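Local coordinates for Sn-glycerol-3-phosphate ABC transporter substrate-binding protein UspB (PDB 4MFI) that binds glycerophosphocholine as the substrate-binding subunit of an ABC transporter, to which it probably delivers this solute for uptake, at residues S153-Y158 with I206-Q211; W215-A220 with G238-N243; I72-G75 with E80-Q83. One frame throughout, in Å; residues are numbered along the deposited sequence.

Contact 1. Residues S153-Y158 with I206-Q211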
ATOM      1  N   SER A 153       2.437   0.652  -3.766  1.00  5.94           N
ATOM      2  CA  SER A 153       1.233   0.420  -4.549  1.00  5.25           C
ATOM      3  C   SER A 153       0.126   1.310  -4.010  1.00  6.29           C
ATOM      4  O   SER A 153       0.279   1.931  -2.955  1.00  7.63           O
ATOM      5  CB  SER A 153       0.803  -1.026  -4.367  1.00  8.11           C
ATOM      6  OG  SER A 153       0.567  -1.259  -2.987  1.00 12.90           O
ATOM      7  N   THR A 154      -0.986   1.377  -4.737  1.00  6.16           N
ATOM      8  CA  THR A 154      -2.215   1.973  -4.222  1.00  5.43           C
ATOM      9  C   THR A 154      -3.386   1.134  -4.710  1.00  6.06           C
ATOM     10  O   THR A 154      -3.229   0.304  -5.609  1.00  6.64           O
ATOM     11  CB  THR A 154      -2.460   3.414  -4.738  1.00  6.58           C
ATOM     12  OG1 THR A 154      -2.875   3.362  -6.107  1.00  8.06           O
ATOM     13  CG2 THR A 154      -1.229   4.294  -4.589  1.00  7.42           C
ATOM     14  N   PRO A 155      -4.572   1.349  -4.134  1.00  5.56           N
ATOM     15  CA  PRO A 155      -5.748   0.768  -4.782  1.00  5.65           C
ATOM     16  C   PRO A 155      -6.040   1.461  -6.117  1.00  5.26           C
ATOM     17  O   PRO A 155      -5.610   2.596  -6.363  1.00  5.81           O
ATOM     18  CB  PRO A 155      -6.868   1.052  -3.775  1.00  6.26           C
ATOM     19  CG  PRO A 155      -6.157   1.171  -2.454  1.00  5.77           C
ATOM     20  CD  PRO A 155      -4.897   1.905  -2.810  1.00  5.48           C
ATOM     21  N   LEU A 156      -6.778   0.762  -6.969  1.00  5.76           N
ATOM     22  CA  LEU A 156      -7.149   1.248  -8.289  1.00  5.95           C
ATOM     23  C   LEU A 156      -8.557   0.735  -8.576  1.00  4.68           C
ATOM     24  O   LEU A 156      -8.919  -0.354  -8.130  1.00  6.26           O
ATOM     25  CB  LEU A 156      -6.167   0.695  -9.318  1.00  8.30           C
ATOM     26  CG  LEU A 156      -6.101   1.387 -10.673  1.00  8.80           C
ATOM     27  CD1 LEU A 156      -5.721   2.847 -10.505  1.00 10.52           C
ATOM     28  CD2 LEU A 156      -5.096   0.661 -11.570  1.00 10.88           C
ATOM     29  N   PHE A 157      -9.356   1.518  -9.299  1.00  4.48           N
ATOM     30  CA  PHE A 157     -10.721   1.120  -9.645  1.00  4.75           C
ATOM     31  C   PHE A 157     -10.720   0.517 -11.048  1.00  4.83           C
ATOM     32  O   PHE A 157     -10.491   1.214 -12.033  1.00  7.28           O
ATOM     33  CB  PHE A 157     -11.664   2.333  -9.559  1.00  5.35           C
ATOM     34  CG  PHE A 157     -13.126   1.984  -9.654  1.00  5.01           C
ATOM     35  CD1 PHE A 157     -13.723   1.730 -10.888  1.00  5.83           C
ATOM     36  CD2 PHE A 157     -13.916   1.935  -8.509  1.00  7.59           C
ATOM     37  CE1 PHE A 157     -15.086   1.401 -10.972  1.00  7.84           C
ATOM     38  CE2 PHE A 157     -15.274   1.624  -8.585  1.00  7.45           C
ATOM     39  CZ  PHE A 157     -15.859   1.351  -9.817  1.00  8.53           C
ATOM     40  N   TYR A 158     -10.953  -0.787 -11.131  1.00  4.55           N
ATOM     41  CA  TYR A 158     -10.969  -1.497 -12.401  1.00  4.37           C
ATOM     42  C   TYR A 158     -12.403  -1.628 -12.888  1.00  5.16           C
ATOM     43  O   TYR A 158     -13.301  -1.937 -12.099  1.00  5.16           O
ATOM     44  CB  TYR A 158     -10.372  -2.894 -12.225  1.00  5.79           C
ATOM     45  CG  TYR A 158      -8.901  -2.917 -11.871  1.00  5.13           C
ATOM     46  CD1 TYR A 158      -7.936  -2.989 -12.870  1.00  7.23           C
ATOM     47  CD2 TYR A 158      -8.468  -2.888 -10.542  1.00  4.79           C
ATOM     48  CE1 TYR A 158      -6.587  -3.031 -12.572  1.00  8.49           C
ATOM     49  CE2 TYR A 158      -7.101  -2.920 -10.230  1.00  6.81           C
ATOM     50  CZ  TYR A 158      -6.167  -2.990 -11.255  1.00  7.91           C
ATOM     51  OH  TYR A 158      -4.811  -3.039 -10.983  1.00  9.88           O
ATOM     52  N   ILE A 206      -9.466  -6.108   2.579  1.00  5.12           N
ATOM     53  CA  ILE A 206     -10.576  -5.162   2.666  1.00  3.70           C
ATOM     54  C   ILE A 206     -10.320  -3.967   3.603  1.00  4.16           C
ATOM     55  O   ILE A 206     -10.761  -2.861   3.309  1.00  4.34           O
ATOM     56  CB  ILE A 206     -11.919  -5.877   2.994  1.00  3.80           C
ATOM     57  CG1 ILE A 206     -13.119  -4.932   2.834  1.00  4.53           C
ATOM     58  CG2 ILE A 206     -11.883  -6.459   4.398  1.00  5.40           C
ATOM     59  CD1 ILE A 206     -13.280  -4.386   1.425  1.00  5.47           C
ATOM     60  N   SER A 207      -9.588  -4.144   4.707  1.00  3.65           N
ATOM     61  CA  SER A 207      -9.315  -2.948   5.517  1.00  4.34           C
ATOM     62  C   SER A 207      -8.473  -1.929   4.759  1.00  4.75           C
ATOM     63  O   SER A 207      -8.570  -0.731   5.012  1.00  5.50           O
ATOM     64  CB  SER A 207      -8.683  -3.260   6.877  1.00  5.71           C
ATOM     65  OG  SER A 207      -7.349  -3.716   6.738  1.00  7.53           O
ATOM     66  N   TRP A 208      -7.660  -2.399   3.816  1.00  3.57           N
ATOM     67  CA  TRP A 208      -6.888  -1.492   2.974  1.00  3.44           C
ATOM     68  C   TRP A 208      -7.759  -0.795   1.938  1.00  4.80           C
ATOM     69  O   TRP A 208      -7.723   0.432   1.820  1.00  6.75           O
ATOM     70  CB  TRP A 208      -5.759  -2.260   2.287  1.00  3.54           C
ATOM     71  CG  TRP A 208      -4.748  -1.408   1.581  1.00  3.64           C
ATOM     72  CD1 TRP A 208      -3.979  -0.412   2.124  1.00  4.09           C
ATOM     73  CD2 TRP A 208      -4.344  -1.524   0.211  1.00  3.85           C
ATOM     74  NE1 TRP A 208      -3.135   0.108   1.169  1.00  4.50           N
ATOM     75  CE2 TRP A 208      -3.339  -0.560  -0.013  1.00  4.53           C
ATOM     76  CE3 TRP A 208      -4.740  -2.349  -0.854  1.00  5.30           C
ATOM     77  CZ2 TRP A 208      -2.712  -0.407  -1.252  1.00  5.30           C
ATOM     78  CZ3 TRP A 208      -4.126  -2.189  -2.087  1.00  5.43           C
ATOM     79  CH2 TRP A 208      -3.121  -1.227  -2.276  1.00  5.43           C
ATOM     80  N   THR A 209      -8.541  -1.569   1.188  1.00  4.25           N
ATOM     81  CA  THR A 209      -9.329  -0.991   0.099  1.00  4.98           C
ATOM     82  C   THR A 209     -10.543  -0.201   0.581  1.00  6.62           C
ATOM     83  O   THR A 209     -10.962   0.743  -0.090  1.00 11.16           O
ATOM     84  CB  THR A 209      -9.783  -2.033  -0.941  1.00  5.63           C
ATOM     85  OG1 THR A 209     -10.642  -2.990  -0.314  1.00  6.94           O
ATOM     86  CG2 THR A 209      -8.585  -2.740  -1.581  1.00  7.90           C
ATOM     87  N   PHE A 210     -11.112  -0.560   1.726  1.00  5.17           N
ATOM     88  CA  PHE A 210     -12.264   0.177   2.266  1.00  4.10           C
ATOM     89  C   PHE A 210     -11.853   1.527   2.835  1.00  3.98           C
ATOM     90  O   PHE A 210     -12.684   2.413   3.022  1.00  4.17           O
ATOM     91  CB  PHE A 210     -12.978  -0.660   3.343  1.00  5.98           C
ATOM     92  CG  PHE A 210     -14.130   0.050   4.014  1.00  6.64           C
ATOM     93  CD1 PHE A 210     -15.347   0.202   3.367  1.00  8.84           C
ATOM     94  CD2 PHE A 210     -13.992   0.550   5.308  1.00  7.73           C
ATOM     95  CE1 PHE A 210     -16.403   0.855   3.991  1.00  9.46           C
ATOM     96  CE2 PHE A 210     -15.046   1.201   5.936  1.00  8.23           C
ATOM     97  CZ  PHE A 210     -16.253   1.353   5.276  1.00  9.01           C
ATOM     98  N   GLN A 211     -10.564   1.686   3.117  1.00  4.88           N
ATOM     99  CA  GLN A 211     -10.069   2.916   3.703  1.00  6.88           C
ATOM    100  C   GLN A 211     -10.446   4.122   2.852  1.00  7.50           C
ATOM    101  O   GLN A 211     -10.806   5.179   3.374  1.00  9.33           O
ATOM    102  CB  GLN A 211      -8.551   2.831   3.821  1.00 10.34           C
ATOM    103  CG  GLN A 211      -8.067   3.094   5.202  1.00 11.16           C
ATOM    104  CD  GLN A 211      -6.570   2.951   5.380  1.00  7.49           C
ATOM    105  OE1 GLN A 211      -6.012   3.519   6.314  1.00  7.82           O
ATOM    106  NE2 GLN A 211      -5.913   2.176   4.505  1.00  6.93           N
TER

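Contact 2. Residues W215-A220 with G238-N243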
ATOM      1  N   TRP A 215     -12.866   7.258   3.973  1.00  5.39           N
ATOM      2  CA  TRP A 215     -12.408   8.645   3.921  1.00  4.12           C
ATOM      3  C   TRP A 215     -13.290   9.529   3.024  1.00  4.33           C
ATOM      4  O   TRP A 215     -13.561  10.685   3.360  1.00  6.19           O
ATOM      5  CB  TRP A 215     -10.976   8.704   3.399  1.00  5.07           C
ATOM      6  CG  TRP A 215      -9.929   8.180   4.338  1.00  4.59           C
ATOM      7  CD1 TRP A 215      -9.986   8.117   5.709  1.00  4.77           C
ATOM      8  CD2 TRP A 215      -8.653   7.659   3.963  1.00  4.17           C
ATOM      9  NE1 TRP A 215      -8.811   7.586   6.201  1.00  4.80           N
ATOM     10  CE2 TRP A 215      -7.977   7.304   5.147  1.00  4.49           C
ATOM     11  CE3 TRP A 215      -8.012   7.461   2.732  1.00  5.68           C
ATOM     12  CZ2 TRP A 215      -6.695   6.759   5.134  1.00  6.19           C
ATOM     13  CZ3 TRP A 215      -6.741   6.925   2.721  1.00  6.82           C
ATOM     14  CH2 TRP A 215      -6.094   6.585   3.914  1.00  5.55           C
ATOM     15  N   ALA A 216     -13.704   8.998   1.873  1.00  4.59           N
ATOM     16  CA  ALA A 216     -14.512   9.763   0.929  1.00  5.35           C
ATOM     17  C   ALA A 216     -15.840  10.205   1.541  1.00  5.39           C
ATOM     18  O   ALA A 216     -16.389  11.254   1.180  1.00  6.10           O
ATOM     19  CB  ALA A 216     -14.756   8.949  -0.337  1.00  6.21           C
ATOM     20  N   PHE A 217     -16.341   9.401   2.473  1.00  5.62           N
ATOM     21  CA  PHE A 217     -17.602   9.677   3.160  1.00  6.77           C
ATOM     22  C   PHE A 217     -17.395  10.427   4.477  1.00  6.76           C
ATOM     23  O   PHE A 217     -18.354  10.674   5.210  1.00  8.96           O
ATOM     24  CB  PHE A 217     -18.370   8.368   3.396  1.00  6.22           C
ATOM     25  CG  PHE A 217     -19.150   7.888   2.198  1.00  6.10           C
ATOM     26  CD1 PHE A 217     -20.176   8.667   1.673  1.00  8.20           C
ATOM     27  CD2 PHE A 217     -18.884   6.652   1.612  1.00  6.19           C
ATOM     28  CE1 PHE A 217     -20.920   8.231   0.582  1.00  7.84           C
ATOM     29  CE2 PHE A 217     -19.630   6.202   0.513  1.00  7.09           C
ATOM     30  CZ  PHE A 217     -20.646   6.995  -0.001  1.00  6.64           C
ATOM     31  N   GLY A 218     -16.148  10.803   4.766  1.00  5.43           N
ATOM     32  CA  GLY A 218     -15.837  11.561   5.965  1.00  6.46           C
ATOM     33  C   GLY A 218     -15.546  10.705   7.181  1.00  6.25           C
ATOM     34  O   GLY A 218     -15.386  11.232   8.282  1.00  8.38           O
ATOM     35  N   GLY A 219     -15.486   9.390   6.990  1.00  6.13           N
ATOM     36  CA  GLY A 219     -15.149   8.476   8.064  1.00  5.96           C
ATOM     37  C   GLY A 219     -13.657   8.229   8.183  1.00  5.33           C
ATOM     38  O   GLY A 219     -12.860   8.705   7.366  1.00  6.99           O
ATOM     39  N   ALA A 220     -13.277   7.461   9.202  1.00  5.06           N
ATOM     40  CA  ALA A 220     -11.903   6.999   9.361  1.00  5.13           C
ATOM     41  C   ALA A 220     -11.913   5.902  10.401  1.00  4.59           C
ATOM     42  O   ALA A 220     -12.810   5.846  11.245  1.00  5.92           O
ATOM     43  CB  ALA A 220     -11.005   8.134   9.816  1.00  6.07           C
ATOM     44  N   GLY A 238     -19.685   2.338   6.592  1.00  5.38           N
ATOM     45  CA  GLY A 238     -19.895   0.912   6.807  1.00  6.07           C
ATOM     46  C   GLY A 238     -21.225   0.437   6.244  1.00  5.93           C
ATOM     47  O   GLY A 238     -21.312  -0.637   5.635  1.00  6.41           O
ATOM     48  N   ASN A 239     -22.268   1.240   6.435  1.00  6.17           N
ATOM     49  CA  ASN A 239     -23.579   0.901   5.896  1.00  6.58           C
ATOM     50  C   ASN A 239     -23.663   1.023   4.382  1.00  5.62           C
ATOM     51  O   ASN A 239     -24.375   0.260   3.748  1.00  6.90           O
ATOM     52  CB  ASN A 239     -24.679   1.705   6.591  1.00  8.22           C
ATOM     53  CG  ASN A 239     -25.030   1.132   7.948  1.00  9.93           C
ATOM     54  OD1 ASN A 239     -24.925   1.800   8.971  1.00 15.34           O
ATOM     55  ND2 ASN A 239     -25.436  -0.131   7.960  1.00  9.53           N
ATOM     56  N   PHE A 240     -22.910   1.951   3.796  1.00  5.78           N
ATOM     57  CA  PHE A 240     -22.799   2.020   2.338  1.00  6.11           C
ATOM     58  C   PHE A 240     -22.284   0.684   1.797  1.00  4.88           C
ATOM     59  O   PHE A 240     -22.839   0.108   0.855  1.00  6.60           O
ATOM     60  CB  PHE A 240     -21.851   3.155   1.938  1.00  7.77           C
ATOM     61  CG  PHE A 240     -21.426   3.114   0.507  1.00  9.68           C
ATOM     62  CD1 PHE A 240     -22.222   3.690  -0.475  1.00 15.74           C
ATOM     63  CD2 PHE A 240     -20.226   2.523   0.134  1.00 12.70           C
ATOM     64  CE1 PHE A 240     -21.838   3.673  -1.803  1.00 19.63           C
ATOM     65  CE2 PHE A 240     -19.843   2.490  -1.215  1.00 13.55           C
ATOM     66  CZ  PHE A 240     -20.652   3.068  -2.172  1.00 18.59           C
ATOM     67  N   TYR A 241     -21.219   0.194   2.420  1.00  5.41           N
ATOM     68  CA  TYR A 241     -20.619  -1.082   2.070  1.00  5.25           C
ATOM     69  C   TYR A 241     -21.599  -2.239   2.303  1.00  4.29           C
ATOM     70  O   TYR A 241     -21.813  -3.067   1.422  1.00  5.52           O
ATOM     71  CB  TYR A 241     -19.331  -1.242   2.886  1.00  5.54           C
ATOM     72  CG  TYR A 241     -18.757  -2.632   2.980  1.00  4.73           C
ATOM     73  CD1 TYR A 241     -18.959  -3.403   4.117  1.00  6.28           C
ATOM     74  CD2 TYR A 241     -17.973  -3.166   1.954  1.00  6.37           C
ATOM     75  CE1 TYR A 241     -18.413  -4.662   4.231  1.00  7.24           C
ATOM     76  CE2 TYR A 241     -17.420  -4.430   2.065  1.00  6.43           C
ATOM     77  CZ  TYR A 241     -17.648  -5.173   3.207  1.00  5.97           C
ATOM     78  OH  TYR A 241     -17.111  -6.432   3.333  1.00  7.07           O
ATOM     79  N   ARG A 242     -22.210  -2.295   3.483  1.00  5.33           N
ATOM     80  CA  ARG A 242     -23.145  -3.372   3.782  1.00  5.67           C
ATOM     81  C   ARG A 242     -24.319  -3.372   2.811  1.00  5.94           C
ATOM     82  O   ARG A 242     -24.739  -4.433   2.343  1.00  6.65           O
ATOM     83  CB  ARG A 242     -23.658  -3.268   5.219  1.00  5.63           C
ATOM     84  CG  ARG A 242     -24.512  -4.449   5.647  1.00  6.95           C
ATOM     85  CD  ARG A 242     -24.937  -4.321   7.110  1.00  8.59           C
ATOM     86  NE  ARG A 242     -25.738  -5.473   7.505  1.00  9.43           N
ATOM     87  CZ  ARG A 242     -27.021  -5.615   7.194  1.00 12.02           C
ATOM     88  NH1 ARG A 242     -27.639  -4.660   6.506  1.00 14.20           N
ATOM     89  NH2 ARG A 242     -27.684  -6.703   7.566  1.00 14.74           N
ATOM     90  N   ASN A 243     -24.857  -2.189   2.515  1.00  6.41           N
ATOM     91  CA  ASN A 243     -26.008  -2.096   1.633  1.00  5.70           C
ATOM     92  C   ASN A 243     -25.657  -2.458   0.198  1.00  5.38           C
ATOM     93  O   ASN A 243     -26.486  -2.991  -0.530  1.00  7.02           O
ATOM     94  CB  ASN A 243     -26.630  -0.702   1.689  1.00  7.79           C
ATOM     95  CG  ASN A 243     -27.309  -0.424   3.005  1.00 10.26           C
ATOM     96  OD1 ASN A 243     -27.640  -1.346   3.757  1.00 11.33           O
ATOM     97  ND2 ASN A 243     -27.541   0.851   3.287  1.00 13.51           N
TER

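Contact 3. Residues I72-G75 with E80-Q83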
ATOM      1  N   ILE A  72      20.194 -10.755   0.175  1.00 14.41           N
ATOM      2  CA  ILE A  72      19.803 -11.889   0.990  1.00 16.45           C
ATOM      3  C   ILE A  72      18.319 -12.163   0.786  1.00 16.02           C
ATOM      4  O   ILE A  72      17.507 -11.252   0.923  1.00 15.94           O
ATOM      5  CB  ILE A  72      20.030 -11.583   2.483  1.00 18.48           C
ATOM      6  CG1 ILE A  72      21.490 -11.215   2.748  1.00 22.08           C
ATOM      7  CG2 ILE A  72      19.600 -12.759   3.347  1.00 18.37           C
ATOM      8  CD1 ILE A  72      22.440 -12.336   2.464  1.00 25.83           C
ATOM      9  N   ASP A  73      17.966 -13.403   0.446  1.00 18.58           N
ATOM     10  CA  ASP A  73      16.560 -13.809   0.422  1.00 20.12           C
ATOM     11  C   ASP A  73      16.095 -13.982   1.864  1.00 18.99           C
ATOM     12  O   ASP A  73      16.350 -15.012   2.498  1.00 20.63           O
ATOM     13  CB  ASP A  73      16.368 -15.109  -0.367  1.00 25.35           C
ATOM     14  CG  ASP A  73      14.898 -15.417  -0.652  1.00 30.51           C
ATOM     15  OD1 ASP A  73      14.012 -14.838   0.018  1.00 30.45           O
ATOM     16  OD2 ASP A  73      14.627 -16.248  -1.549  1.00 34.99           O
ATOM     17  N   ALA A  74      15.404 -12.968   2.371  1.00 16.81           N
ATOM     18  CA  ALA A  74      15.051 -12.908   3.784  1.00 15.80           C
ATOM     19  C   ALA A  74      13.637 -13.416   4.054  1.00 15.38           C
ATOM     20  O   ALA A  74      13.150 -13.353   5.184  1.00 17.27           O
ATOM     21  CB  ALA A  74      15.215 -11.480   4.301  1.00 14.30           C
ATOM     22  N   GLY A  75      12.971 -13.929   3.026  1.00 15.85           N
ATOM     23  CA  GLY A  75      11.633 -14.460   3.222  1.00 18.08           C
ATOM     24  C   GLY A  75      10.792 -14.415   1.965  1.00 16.30           C
ATOM     25  O   GLY A  75      11.122 -13.702   1.020  1.00 18.67           O
ATOM     26  N   GLU A  80       7.563 -12.711   6.712  1.00  9.87           N
ATOM     27  CA  GLU A  80       8.733 -13.548   6.952  1.00 10.77           C
ATOM     28  C   GLU A  80       9.997 -12.713   7.138  1.00  9.75           C
ATOM     29  O   GLU A  80      10.837 -13.035   7.984  1.00 11.38           O
ATOM     30  CB  GLU A  80       8.912 -14.578   5.834  1.00 12.65           C
ATOM     31  CG  GLU A  80       7.828 -15.643   5.821  1.00 15.91           C
ATOM     32  CD  GLU A  80       8.166 -16.810   4.918  1.00 19.64           C
ATOM     33  OE1 GLU A  80       9.247 -16.784   4.276  1.00 19.28           O
ATOM     34  OE2 GLU A  80       7.347 -17.754   4.855  1.00 24.09           O
ATOM     35  N   VAL A  81      10.135 -11.638   6.365  1.00  9.95           N
ATOM     36  CA  VAL A  81      11.283 -10.753   6.546  1.00  9.65           C
ATOM     37  C   VAL A  81      11.268 -10.174   7.955  1.00  8.74           C
ATOM     38  O   VAL A  81      12.303 -10.110   8.619  1.00 10.03           O
ATOM     39  CB  VAL A  81      11.304  -9.616   5.513  1.00  9.92           C
ATOM     40  CG1 VAL A  81      12.455  -8.658   5.791  1.00  9.50           C
ATOM     41  CG2 VAL A  81      11.423 -10.189   4.109  1.00 12.73           C
ATOM     42  N   ALA A  82      10.087  -9.770   8.412  1.00  9.05           N
ATOM     43  CA  ALA A  82       9.957  -9.187   9.737  1.00  8.95           C
ATOM     44  C   ALA A  82      10.389 -10.166  10.835  1.00  8.97           C
ATOM     45  O   ALA A  82      11.081  -9.768  11.777  1.00  9.52           O
ATOM     46  CB  ALA A  82       8.539  -8.699   9.968  1.00 10.96           C
ATOM     47  N   GLN A  83       9.982 -11.435  10.733  1.00 10.43           N
ATOM     48  CA  GLN A  83      10.385 -12.420  11.739  1.00 10.02           C
ATOM     49  C   GLN A  83      11.885 -12.694  11.705  1.00 10.22           C
ATOM     50  O   GLN A  83      12.517 -12.864  12.751  1.00 12.70           O
ATOM     51  CB  GLN A  83       9.604 -13.726  11.602  1.00 12.16           C
ATOM     52  CG  GLN A  83       8.099 -13.577  11.810  1.00 15.41           C
ATOM     53  CD  GLN A  83       7.721 -12.930  13.140  1.00 19.30           C
ATOM     54  OE1 GLN A  83       8.495 -12.933  14.098  1.00 22.92           O
ATOM     55  NE2 GLN A  83       6.516 -12.383  13.202  1.00 22.01           N
TER

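Contact 1. Residues S153-Y158 with I206-Q211
Pro-155, at the start of a stretch of strand 144-160, faces Trp-208 of the short helix 206-209, and the two backbones come nearest at Pro-155 CA and Thr-209 CA, 6.3 Å apart. The contact itself is made to one side of this approach, by the Trp-208 indole. With CG anti to the backbone N (chi1 -170°), the ring system is thrown out from the helix toward the strand. Pro-155 lies over one indole face: its CG sits 3.8 Å from the centroid of the six-membered ring and only 7° off the ring normal, a CH-pi contact. Beside it, Pro-155 CD touches Trp-208 CZ2 at 3.5 Å. The far corner of the ring reaches on to the preceding peptide, where Trp-208 CH2 is 3.4 Å from Thr-154 C. Ser-153 OG adds a looser touch on the same CH2 atom, at 3.8 Å.

On the strand side, Thr-154 OG1 donates to Pro-155 O at 2.9 Å, coming in from above the carbonyl plane. Trp-208 NE1 is bonded to Thr-304 O.

The contact sets helix 206-209 against the large mixed sheet in the alpha/beta fold of an extracellular solute-binding protein. No hydrogen bond crosses between 153-158 and 206-211, and every touching residue is buried. The join therefore rests on dispersion and on C-H groups of a proline set against an electron-rich ring. The indole N-H is satisfied by a third element of the chain, which should fix how the ring is turned beneath the proline.

Contact 2. Residues W215-A220 with G238-N243
Phe-217 and Phe-240 make this contact by themselves, and its whole content is aromatic. Their centroids are 4.9 Å apart and the ring planes stand at 52°, an oblique pairing that is neither a stack nor edge-to-face. The corner of one ring rests on the other: Phe-217 CE2 lies 3.5 Å above the plane of the Phe-240 ring, toward its rim, and is 3.6 Å from Phe-240 CG. Its neighbour Phe-217 CZ follows along the same ring, 3.7 Å from Phe-240 CD1. The two side chains cross at about a right angle. Phe-240 CG is anti to its own N (chi1 167°), which sends the ring out from helix 232-245 to meet Phe-217.

Backbone bonding sets the position of Phe-217. Helix 211-216 ends here in a Schellman motif, with Gly-218 at positive phi (88°) and Gly-218 N bonded to Trp-215 O at 2.9 Å. Phe-217 thus projects from the last turn just as the chain breaks out of the helix. Its partner stands on regular helix, where Arg-242 N bonds to Gly-238 O.

Both rings also touch helix 177-191, Phe-217 at Trp-177 and Ser-178 and Phe-240 at Asp-181.

Across 215-220 and 238-243 there is no hydrogen bond or charge pair, and both rings are partly exposed. This is surface packing of the end of helix 211-216 on helix 232-245 in the alpha/beta fold of the solute-binding protein, and the attraction between the two hydrocarbon rings is one of dispersion and of water excluded from part of their faces.

Contact 3. Residues I72-G75 with E80-Q83
Gly-75 and Ala-74, just past the end of strand 69-73, rest against Glu-80 and Val-81 in the early part of helix 78-88, and the backbones close to 4.8 Å between Gly-75 CA and Glu-80 CA.

The apolar part is small. Ala-74 CB meets Val-81 CG2 at 4.0 Å, and the same methyl lies alongside Ala-74 O and C. This branch of Val-81 is the one beside its backbone N, since CG1 takes the position anti to that N (chi1 176°).

Weak polar contacts lie beside it. Val-81 CA points its hydrogen at Ala-74 O, a CA-H...O contact of 3.5 Å with an angle of 143° at the hydrogen. Glu-80 reaches back over the loop with its chain extended beyond CG and brings OE1 to 3.5 Å from Gly-75 CA; this is a packing approach, the hydrogen bond of that oxygen being to Lys-76 N. With no side chain on Gly-75, Glu-80 CB and Val-81 N can stand this close to it, and its phi of 154° is one that glycine readily adopts.

Conventional hydrogen bonds lie within the connection and do not cross between the segments. Gly-75 N gives a weak bond to Asp-73 OD1 at 3.3 Å, the pattern of an Asx turn. Glu-80 N bonds to Asp-77 OD1, so both ends of Glu-80 are tied to the short loop. The carboxylates of Asp-73 and Glu-80 stay apart.

The tight turn opens a beta-alpha-beta crossover: strand 69-73 leads through helix 78-88 to parallel strand 97-101, with strand 39-43 between them in the sheet. Trp-42 of that strand packs on Ala-74, while the helix's other side, at Ala-82, meets Trp-104 and Phe-108 of helix 104-110.

In the fold
Contact 1 is the deep one, its centre about 8 Å from that of the chain, whereas contact 2 lies at the surface and contact 3 is partly buried. Contacts 1 and 2 are neighbours: helices 206-209 and 211-216 follow one another, and Phe-210 packs against Tyr-241 and Gly-238. Contact 3 stands on the opposite side of the chain's centre from contact 2, about 36 Å away centre to centre, yet shares with contact 1 the large mixed sheet. Their chemistry differs accordingly: proline on indole in the interior, two phenylalanines near solvent, and a strand-to-helix turn that mixes backbone atoms, small methyl groups and one carboxylate oxygen.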